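PDB 5LP5: penicillin-binding protein 2 (Pbp2) from Helicobacter pylori, which probably cross-links peptidoglycan as a penicillin-binding transpeptidase involved in maintaining cell shape, and forms a complex with the rod shape-determining protein MreC. Local coordinates for residues G123-P126 and Y127-Q131; A157-S160 and H161-G164; D177-N180 and Q181-Q184; H564-G567 and G568-G572. One frame throughout, in Å; residues are numbered along the deposited sequence.

All four contacts are local turns, and no two of them touch. Interactions 1, 2 and 3 belong to the dimerisation domain, interaction 4 to the transpeptidase domain. Interaction 2 is the buried one, centred about 8 Å from the centre of the chain, where a helix start meets residues of the transpeptidase domain. Interaction 3 lies at the surface and packs methylenes of polar residues on a tyrosine; interaction 1 is partly buried and reaches MreC. Interaction 4, also partly buried, turns on the positive phi of Glu566 and Gly567, with only loose side-chain contact. Backbone hydrogen bonds recur throughout; aliphatic contacts accompany them in interactions 1 and 2.

Interaction 1 (G123-P126 and Y127-Q131); sequences GFIP and YATMQ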
# COMPACT_ATOMS: atom_id res chain seq x y z
N GLY A 123 7.57 9.49 -10.85
CA GLY A 123 7.05 8.76 -9.71
C GLY A 123 5.54 8.72 -9.78
O GLY A 123 4.93 9.37 -10.64
N PHE A 124 4.94 7.92 -8.90
CA PHE A 124 3.49 7.77 -8.85
C PHE A 124 2.93 7.52 -10.23
O PHE A 124 2.33 8.42 -10.82
CB PHE A 124 2.84 9.03 -8.31
CG PHE A 124 2.85 9.12 -6.83
CD1 PHE A 124 3.81 8.46 -6.06
CD2 PHE A 124 1.89 9.90 -6.19
CE1 PHE A 124 3.81 8.57 -4.68
CE2 PHE A 124 1.89 10.02 -4.82
CZ PHE A 124 2.85 9.35 -4.06
N ILE A 125 3.15 6.33 -10.76
CA ILE A 125 2.59 5.92 -12.03
C ILE A 125 1.55 4.83 -11.74
O ILE A 125 1.89 3.83 -11.09
CB ILE A 125 3.65 5.32 -12.94
CG1 ILE A 125 4.89 6.18 -12.93
CG2 ILE A 125 3.07 5.13 -14.33
CD1 ILE A 125 6.03 5.62 -13.73
N PRO A 126 0.31 5.00 -12.19
CA PRO A 126 -0.68 3.97 -11.92
C PRO A 126 -0.36 2.67 -12.65
O PRO A 126 0.27 2.67 -13.72
CB PRO A 126 -1.98 4.56 -12.43
CG PRO A 126 -1.77 6.03 -12.39
CD PRO A 126 -0.32 6.23 -12.72
N TYR A 127 -0.77 1.56 -12.04
CA TYR A 127 -0.46 0.25 -12.56
C TYR A 127 -0.95 0.18 -14.00
O TYR A 127 -0.26 -0.30 -14.88
CB TYR A 127 -1.10 -0.83 -11.69
CG TYR A 127 -0.38 -2.16 -11.67
CD1 TYR A 127 0.39 -2.52 -10.58
CD2 TYR A 127 -0.51 -3.06 -12.71
CE1 TYR A 127 1.04 -3.74 -10.55
CE2 TYR A 127 0.14 -4.28 -12.69
CZ TYR A 127 0.92 -4.61 -11.61
OH TYR A 127 1.59 -5.82 -11.57
N ALA A 128 -2.14 0.71 -14.24
CA ALA A 128 -2.79 0.58 -15.53
C ALA A 128 -2.07 1.40 -16.58
O ALA A 128 -2.02 1.02 -17.74
CB ALA A 128 -4.25 0.99 -15.45
N THR A 129 -1.51 2.51 -16.17
CA THR A 129 -0.71 3.31 -17.07
C THR A 129 0.57 2.58 -17.53
O THR A 129 1.05 2.79 -18.64
CB THR A 129 -0.31 4.63 -16.38
OG1 THR A 129 -1.50 5.26 -15.89
CG2 THR A 129 0.47 5.54 -17.33
N MET A 130 1.10 1.75 -16.64
CA MET A 130 2.35 1.03 -16.87
C MET A 130 2.12 -0.17 -17.80
O MET A 130 3.04 -0.74 -18.39
CB MET A 130 2.91 0.57 -15.51
CG MET A 130 4.23 -0.20 -15.59
SD MET A 130 5.61 0.66 -16.39
CE MET A 130 5.88 1.88 -15.13
N GLN A 131 0.86 -0.52 -17.94
CA GLN A 131 0.49 -1.74 -18.61
C GLN A 131 1.07 -1.84 -20.04
O GLN A 131 1.67 -2.86 -20.38
CB GLN A 131 -1.02 -1.93 -18.52
CG GLN A 131 -1.46 -3.37 -18.45
CD GLN A 131 -1.10 -4.08 -17.15
OE1 GLN A 131 -0.15 -4.85 -17.12
NE2 GLN A 131 -1.88 -3.85 -16.08
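Met130 and Pro126 supply the polar link of this turn. Met130 N donates to Pro126 O over 3.2 Å, lying in the carbonyl plane with a C=O...N angle of 158°, although the N-H...O angle of 140° leaves the bond bent. Proline suits the place, since it has no N-H to give at a helix start while its carbonyl can still accept from four residues on. A second, weak bond runs from Met130 N to Tyr127 O.

The chain changes here from strand 118-125 to the short, weakly bonded helix 127-130. Phe124 and Ile125 both face Phe71 of strand 63-76, which makes a G1 beta bulge.

Aliphatic contacts tie the two elements together. Ile125 CG2 sits 4.0 Å from Thr129 CB, the two side chains crossing at about a right angle. At the other branch, Ile125 CD1 meets Met130 CE at 4.0 Å; the methionine chain, bent at chi2 and chi3, curls its methyl back to the isoleucine. Apolar chains suit this buried side against Phe71. Thr129 crosses the proline ring at a slant, OG1 3.5 Å from Pro126 CD.

The aromatic and amide groups face the MreC chain. Tyr127 sets its ring against Phe71 and its OH is hydrogen-bonded to Phe182 O of MreC, while Gln131 OE1 is hydrogen-bonded to Ser158 OG of MreC. Gln131 NE2 lies at the tyrosine ring's edge, in its plane.

Interaction 2 (A157-S160 and H161-G164); sequences ALAS and HVLG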
# COMPACT_ATOMS: atom_id res chain seq x y z
N ALA A 157 -12.48 11.53 2.93
CA ALA A 157 -12.56 12.47 4.05
C ALA A 157 -13.30 11.90 5.25
O ALA A 157 -13.59 12.60 6.22
CB ALA A 157 -13.21 13.78 3.62
N LEU A 158 -13.60 10.61 5.20
CA LEU A 158 -14.21 9.95 6.32
C LEU A 158 -13.20 9.87 7.45
O LEU A 158 -12.11 9.33 7.27
CB LEU A 158 -14.68 8.54 5.95
CG LEU A 158 -15.47 7.86 7.06
CD1 LEU A 158 -16.83 8.52 7.20
CD2 LEU A 158 -15.60 6.38 6.77
N ALA A 159 -13.56 10.43 8.60
CA ALA A 159 -12.76 10.33 9.83
C ALA A 159 -11.37 10.89 9.62
O ALA A 159 -10.42 10.50 10.29
CB ALA A 159 -12.67 8.88 10.30
N SER A 160 -11.26 11.83 8.70
CA SER A 160 -9.99 12.43 8.37
C SER A 160 -9.25 12.95 9.61
O SER A 160 -8.01 12.95 9.63
CB SER A 160 -10.16 13.54 7.33
OG SER A 160 -10.73 14.73 7.87
N HIS A 161 -9.99 13.40 10.61
CA HIS A 161 -9.37 13.96 11.81
C HIS A 161 -8.99 12.89 12.82
O HIS A 161 -8.32 13.17 13.80
CB HIS A 161 -10.25 15.06 12.44
CG HIS A 161 -10.23 16.36 11.70
ND1 HIS A 161 -11.24 16.73 10.84
CD2 HIS A 161 -9.33 17.37 11.68
CE1 HIS A 161 -10.97 17.92 10.33
NE2 HIS A 161 -9.81 18.33 10.82
N VAL A 162 -9.41 11.66 12.59
CA VAL A 162 -8.95 10.53 13.39
C VAL A 162 -7.73 9.88 12.76
O VAL A 162 -6.69 9.69 13.41
CB VAL A 162 -10.02 9.43 13.52
CG1 VAL A 162 -9.48 8.28 14.33
CG2 VAL A 162 -11.29 10.01 14.16
N LEU A 163 -7.87 9.53 11.49
CA LEU A 163 -6.85 8.76 10.81
C LEU A 163 -5.55 9.55 10.64
O LEU A 163 -4.47 9.06 10.98
CB LEU A 163 -7.38 8.28 9.46
CG LEU A 163 -8.67 7.45 9.51
CD1 LEU A 163 -9.18 7.24 8.11
CD2 LEU A 163 -8.42 6.13 10.18
N GLY A 164 -5.67 10.79 10.16
CA GLY A 164 -4.53 11.60 9.82
C GLY A 164 -3.87 11.06 8.56
O GLY A 164 -4.37 10.12 7.94
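Leu163 folds back over the peptides of Leu158 and Ala159. Its CB lies 3.9 Å from Ala159 O. Next along, CG comes to 3.6 Å from Ala159 O and 4.3 Å from Ala159 CB; with CG anti to the carbonyl carbon (chi1 -57°), the branch turns back toward the preceding residues. At the tip, CD1 reaches Leu158 O at 3.7 Å, and the side chain also packs on Leu233 and Leu275, a buried setting that suits leucine.

The frame is a type II beta turn, Ala157 to Ser160, leading into helix 160-163 with Ala159 as N-cap. Ala159 O accepts two amides: Leu163 N at 3.0 Å, nearly along the C=O axis, and Val162 N at 2.8 Å, from well above the carbonyl plane. Ala159's small methyl fits between this helix and Gln240 of helix 237-246. Gly164 ends the helix with a positive phi of 71°, a conformation easy for a residue lacking CB, and its N donates to Ser160 O at 3.2 Å.

Ser160 OG and His161 ND1 are both hydrogen-bonded to Glu272 OE1, joining the helix start to the transpeptidase domain. The imidazole meets the ring of Tyr273 edge-to-face.

Interaction 3 (D177-N180 and Q181-Q184); sequences DEEN and QYSQ
The Tyr182 ring meets Glu179 at its edge: Glu179 CG lies in the plane of the ring, 3.8 Å from Tyr182 CD2. Over one face, about 3.8 Å above the ring centre, sits CG of the adjoining Gln181. Aromatic and methylene groups thus pack together although the residues are polar, which suits tyrosine, glutamate and glutamine to a surface position where their ends can reach water or other partners. The ring also meets that of Phe48, with planes at about 45°.

A 3-10 turn, 178-180, begins the loop that carries the chain from helix 171-176 to strand 185-187 within the dimerisation domain. Asn180 N donates to Asp177 O over 2.9 Å, and a weak bond follows from Gln181 N to Glu178 O at 3.5 Å.

Glu179 is an extended chain with CG anti to the backbone N (chi1 -167°), a course that takes it across Tyr182 at about a right angle; the carboxylate and ring planes are 64° apart. Its methylenes do the touching, leaving the carboxylate for a hydrogen bond from Val203 N to OE2, and Tyr182 packs on Val203 as well. Gln181 instead holds CG between its backbone N and carbonyl carbon, and that atom comes within 3.2 Å of Glu178 O.

Asn180 leaves the backbone facing away from 181-184, though its CB touches Gln181 N. Its ND2 bonds to Asp173 O in helix 171-176, a short amide side chain being suited to tying a turn to a nearby peptide. Its backbone carbonyl accepts from four residues on: Gln184 N donates to Asn180 O over 3.2 Å.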
# COMPACT_ATOMS: atom_id res chain seq x y z
N ASP A 177 13.33 9.95 14.88
CA ASP A 177 13.41 8.50 14.91
C ASP A 177 14.30 8.09 13.75
O ASP A 177 13.86 8.11 12.60
CB ASP A 177 12.02 7.88 14.77
CG ASP A 177 12.03 6.39 15.02
OD1 ASP A 177 11.99 5.98 16.20
OD2 ASP A 177 12.07 5.62 14.04
N GLU A 178 15.54 7.74 14.05
CA GLU A 178 16.51 7.39 13.01
C GLU A 178 15.95 6.40 11.98
O GLU A 178 16.30 6.47 10.80
CB GLU A 178 17.82 6.88 13.62
CG GLU A 178 17.68 5.66 14.52
CD GLU A 178 19.03 5.05 14.90
OE1 GLU A 178 20.06 5.75 14.78
OE2 GLU A 178 19.05 3.88 15.33
N GLU A 179 15.07 5.50 12.42
CA GLU A 179 14.52 4.47 11.53
C GLU A 179 13.42 4.96 10.56
O GLU A 179 12.86 4.17 9.81
CB GLU A 179 14.01 3.26 12.32
CG GLU A 179 13.74 2.08 11.39
CD GLU A 179 13.28 0.83 12.08
OE1 GLU A 179 13.77 0.52 13.19
OE2 GLU A 179 12.45 0.14 11.47
N ASN A 180 13.12 6.25 10.55
CA ASN A 180 12.21 6.79 9.53
C ASN A 180 12.86 6.82 8.14
O ASN A 180 12.19 7.08 7.15
CB ASN A 180 11.77 8.22 9.90
CG ASN A 180 10.85 8.26 11.11
OD1 ASN A 180 10.08 7.34 11.37
ND2 ASN A 180 10.91 9.37 11.84
N GLN A 181 14.16 6.55 8.07
CA GLN A 181 14.94 6.77 6.84
C GLN A 181 14.73 5.72 5.76
O GLN A 181 14.87 6.02 4.58
CB GLN A 181 16.43 6.83 7.17
CG GLN A 181 16.99 5.54 7.77
CD GLN A 181 18.47 5.38 7.53
OE1 GLN A 181 18.97 5.52 6.41
NE2 GLN A 181 19.20 5.11 8.60
N TYR A 182 14.40 4.49 6.14
CA TYR A 182 14.36 3.38 5.19
C TYR A 182 13.14 3.42 4.30
O TYR A 182 13.14 2.85 3.21
CB TYR A 182 14.44 2.03 5.92
CG TYR A 182 15.71 1.85 6.70
CD1 TYR A 182 16.93 1.72 6.05
CD2 TYR A 182 15.70 1.80 8.10
CE1 TYR A 182 18.11 1.58 6.76
CE2 TYR A 182 16.87 1.64 8.83
CZ TYR A 182 18.08 1.52 8.16
OH TYR A 182 19.25 1.36 8.88
N SER A 183 12.09 4.08 4.77
CA SER A 183 10.86 4.26 3.99
C SER A 183 10.69 5.68 3.45
O SER A 183 10.15 5.86 2.37
CB SER A 183 9.63 3.86 4.81
OG SER A 183 9.84 4.10 6.19
N GLN A 184 11.14 6.67 4.20
CA GLN A 184 10.82 8.08 3.92
C GLN A 184 9.30 8.34 3.89
O GLN A 184 8.82 9.22 3.16
CB GLN A 184 11.52 8.60 2.65
CG GLN A 184 12.61 9.65 2.91
CD GLN A 184 13.99 9.06 3.14
OE1 GLN A 184 14.55 8.41 2.26
NE2 GLN A 184 14.57 9.30 4.32

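Interaction 4 (H564-G567 and G568-G572); sequences HGEG and GSKLG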
# COMPACT_ATOMS: atom_id res chain seq x y z
N HIS A 564 -22.34 27.60 16.24
CA HIS A 564 -23.36 28.57 15.92
C HIS A 564 -24.73 27.90 15.79
O HIS A 564 -25.63 28.40 15.11
CB HIS A 564 -22.96 29.34 14.66
CG HIS A 564 -21.62 30.02 14.80
ND1 HIS A 564 -21.33 30.89 15.84
CD2 HIS A 564 -20.50 29.96 14.04
CE1 HIS A 564 -20.09 31.34 15.70
NE2 HIS A 564 -19.57 30.79 14.61
N GLY A 565 -24.88 26.77 16.50
CA GLY A 565 -26.11 25.98 16.51
C GLY A 565 -27.25 26.66 17.24
O GLY A 565 -28.35 26.13 17.32
N GLU A 566 -26.95 27.82 17.81
CA GLU A 566 -27.97 28.77 18.23
C GLU A 566 -28.93 28.15 19.24
O GLU A 566 -30.09 28.52 19.26
CB GLU A 566 -28.76 29.29 17.00
CG GLU A 566 -29.50 30.62 17.21
CD GLU A 566 -30.22 31.15 15.97
OE1 GLU A 566 -30.25 30.42 14.95
OE2 GLU A 566 -30.76 32.30 16.02
N GLY A 567 -28.46 27.22 20.06
CA GLY A 567 -29.33 26.65 21.09
C GLY A 567 -29.34 25.13 21.18
O GLY A 567 -29.52 24.43 20.18
N GLY A 568 -29.17 24.64 22.40
CA GLY A 568 -28.87 23.22 22.67
C GLY A 568 -30.01 22.27 22.38
O GLY A 568 -29.77 21.15 21.95
N SER A 569 -31.23 22.72 22.62
CA SER A 569 -32.43 21.94 22.38
C SER A 569 -32.63 21.65 20.89
O SER A 569 -33.14 20.61 20.52
CB SER A 569 -33.64 22.69 22.94
OG SER A 569 -34.82 21.91 22.86
N LYS A 570 -32.18 22.58 20.05
CA LYS A 570 -32.26 22.47 18.59
C LYS A 570 -31.48 21.26 18.04
O LYS A 570 -31.56 20.97 16.86
CB LYS A 570 -31.72 23.78 18.00
CG LYS A 570 -32.37 24.30 16.72
CD LYS A 570 -32.49 25.84 16.73
CE LYS A 570 -31.84 26.53 15.53
NZ LYS A 570 -32.28 26.00 14.21
N LEU A 571 -30.74 20.57 18.89
CA LEU A 571 -29.91 19.45 18.48
C LEU A 571 -30.47 18.08 18.86
O LEU A 571 -29.79 17.05 18.67
CB LEU A 571 -28.53 19.57 19.12
CG LEU A 571 -27.70 20.79 18.75
CD1 LEU A 571 -26.32 20.62 19.38
CD2 LEU A 571 -27.61 20.93 17.23
N GLY A 572 -31.68 18.05 19.40
CA GLY A 572 -32.33 16.79 19.73
C GLY A 572 -32.64 15.94 18.51
O GLY A 572 -32.67 14.72 18.61
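Lys570 leans back over the peptides of Gly565 and Gly567. Its CB lies 3.2 Å from Gly567 O, and its CE comes to 3.9 Å from Gly565 O. The chain is bent at chi2, chi3 and chi4, a course that keeps its methylenes beside these carbonyls; lysine suits this exposed place, its long chain lying over the peptides with the ammonium beyond them. There it approaches Glu566: CE is 4.2 Å from Glu566 OE1, but NZ stays 4.9 Å from that oxygen, so the opposite charges are near without forming a salt bridge. The glutamate chain is long enough to have other company, because Glu566 OE2 accepts from Lys533 N and OE1 makes a long, weak ion pair with Arg540.

Leu571 turns another way. Its side chain, with CG anti to the carbonyl carbon (chi1 -62°), brings CG to 4.3 Å from Gly567 O while packing on Ala543 and Ile545, an apolar setting that suits leucine.

Glycines shape the backbone beneath. Gly567 has phi 132° and psi 130°, where a CB would be jammed against the carbonyl oxygen of the residue before. Gly567 O receives a weak bond from Lys570 N at 3.2 Å, opening a 3-10 turn over 569-571. Leu571 N then donates to Gly568 O at 3.3 Å and Gly572 N to Ser569 O at 3.2 Å. Leu571 is the N-cap of helix 572-584.

The turn links strand 556-562 of the antiparallel sheet to that helix. Gly568 N donates to Thr516 OG1 on strand 511-517, one of the sheet's two outermost strands within this chain, while Leu571 lies against strand 542-549.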